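Local coordinates for niemann-Pick type C2 protein (PDB 3WEB) that binds oleic acid within an immunoglobulin-like beta-sandwich and probably carries such lipids as semiochemicals in chemical communication of the worker ant, at residues K70-I73 / C74-P77. Residues are numbered along the deposited sequence; the frame is centred on the assembly and turned at random.
Sequences KPEI and CKDP. With OLA (oleic acid), chain B.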
# COMPACT_ATOMS: atom_id res chain seq x y z
N LYS A 70 10.61 -3.47 -3.31
CA LYS A 70 11.26 -2.49 -2.43
C LYS A 70 10.50 -2.31 -1.11
O LYS A 70 9.98 -1.23 -0.85
CB LYS A 70 11.40 -1.14 -3.14
CG LYS A 70 12.14 -1.20 -4.48
CD LYS A 70 12.06 0.10 -5.25
CE LYS A 70 10.68 0.33 -5.85
NZ LYS A 70 10.62 1.54 -6.72
N PRO A 71 10.46 -3.37 -0.26
CA PRO A 71 9.66 -3.31 0.98
C PRO A 71 10.22 -2.38 2.05
O PRO A 71 9.47 -1.93 2.91
CB PRO A 71 9.66 -4.76 1.48
CG PRO A 71 10.89 -5.36 0.90
CD PRO A 71 11.13 -4.67 -0.42
N GLU A 72 11.52 -2.11 2.02
CA GLU A 72 12.11 -1.18 2.97
C GLU A 72 11.94 0.24 2.43
O GLU A 72 12.83 0.80 1.78
CB GLU A 72 13.56 -1.53 3.30
CG GLU A 72 13.69 -2.79 4.13
CD GLU A 72 15.02 -2.89 4.84
OE1 GLU A 72 15.12 -2.40 5.99
OE2 GLU A 72 15.97 -3.45 4.26
N ILE A 73 10.77 0.79 2.72
CA ILE A 73 10.30 2.07 2.21
C ILE A 73 11.26 3.23 2.47
O ILE A 73 11.46 4.08 1.60
CB ILE A 73 8.92 2.41 2.85
CG1 ILE A 73 7.90 1.29 2.59
CG2 ILE A 73 8.44 3.80 2.42
CD1 ILE A 73 7.76 0.86 1.15
N CYS A 74 11.86 3.25 3.66
CA CYS A 74 12.76 4.34 4.04
C CYS A 74 14.09 4.28 3.31
O CYS A 74 14.80 5.29 3.22
CB CYS A 74 12.98 4.34 5.55
SG CYS A 74 11.59 5.08 6.43
N LYS A 75 14.41 3.11 2.77
CA LYS A 75 15.67 2.89 2.06
C LYS A 75 15.50 2.94 0.54
O LYS A 75 16.47 2.78 -0.21
CB LYS A 75 16.29 1.57 2.52
CG LYS A 75 16.57 1.55 4.02
CD LYS A 75 17.05 0.19 4.50
CE LYS A 75 17.19 0.19 6.01
NZ LYS A 75 17.77 -1.09 6.51
N ASP A 76 14.27 3.17 0.08
CA ASP A 76 13.98 3.34 -1.33
C ASP A 76 14.06 4.83 -1.67
O ASP A 76 13.23 5.60 -1.21
CB ASP A 76 12.59 2.76 -1.65
CG ASP A 76 12.04 3.20 -3.00
OD1 ASP A 76 12.78 3.77 -3.83
OD2 ASP A 76 10.83 2.96 -3.24
N PRO A 77 15.05 5.23 -2.48
CA PRO A 77 15.30 6.65 -2.76
C PRO A 77 14.14 7.38 -3.46
O PRO A 77 14.06 8.61 -3.39
CB PRO A 77 16.54 6.62 -3.67
CG PRO A 77 16.49 5.28 -4.32
CD PRO A 77 15.93 4.35 -3.28
C1 OLA B . 7.33 -2.79 -5.00
O1 OLA B . 7.89 -2.59 -3.89
O2 OLA B . 7.47 -3.85 -5.65
C2 OLA B . 6.44 -1.71 -5.57
C3 OLA B . 4.99 -2.18 -5.65
C4 OLA B . 4.04 -1.15 -5.06
C5 OLA B . 3.37 -1.67 -3.79
C6 OLA B . 2.05 -0.95 -3.52
C7 OLA B . 0.89 -1.92 -3.69
C8 OLA B . -0.46 -1.31 -3.33
C9 OLA B . -1.00 -0.48 -4.49
C10 OLA B . -1.71 -0.98 -5.51
C11 OLA B . -2.07 -2.45 -5.63
C12 OLA B . -2.05 -2.85 -7.10
C13 OLA B . -1.38 -4.20 -7.29
C14 OLA B . -1.09 -4.45 -8.77
C15 OLA B . -0.99 -5.94 -9.07
C16 OLA B . 0.44 -6.34 -9.38
C17 OLA B . 0.62 -6.65 -10.86
C18 OLA B . 1.66 -7.73 -11.08
O HOH W 1 9.05 1.41 -1.78
O HOH W 2 12.94 2.93 -6.45
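Lys-70 and Asp-76 face each other in the loop between strands 62-66 and 91-99 of the ML-domain beta-sandwich, and illustrate how water closes the gap left by a long ion pair. NZ of Lys-70 stands 3.8 Å from OD2 of Asp-76, a long salt bridge, and the closer polar link runs through a water that accepts from this NZ and donates to Asp-76 OD1. Lys-70 CD lies over the carboxylate face, 3.7 Å from Asp-76 OD2, and a bend at chi3 (-73°) carries CE and NZ along the carboxylate toward OD2 and the water. A second water donates to both that OD2 and Lys-70 O, and Asp-78 N supplies OD1 with a further hydrogen bond.

The other ion pair is direct. Glu-72 and Lys-75 run side by side in the same direction, and NZ of Lys-75 meets Glu-72 OE1 at 3.0 Å on the syn side, 34° out of the carboxylate plane. Asn-50 ND2 also binds OE1, so two donors grip one oxygen.

Beneath these side chains an inverse gamma turn centred on Glu-72 leads into two overlapping type I-like beta turns. Lys-75 N donates to Glu-72 O at 3.0 Å, and a weak bond of 3.3 Å joins Asp-76 N to Ile-73 O. The Cys-74–Cys-83 disulfide ties the turns to a later part of the same loop, while Ile-73 packs on Val-51 and Ala-53 of strand 51-59.

At the pocket mouth, Lys-70 N donates to O1 of oleic acid at 2.9 Å, and Lys-69 N also binds the fatty acid. The lipid headgroup is therefore met here by main-chain N-H, while the Lys-70 ammonium turns to Asp-76, which probably offsets much of its charge.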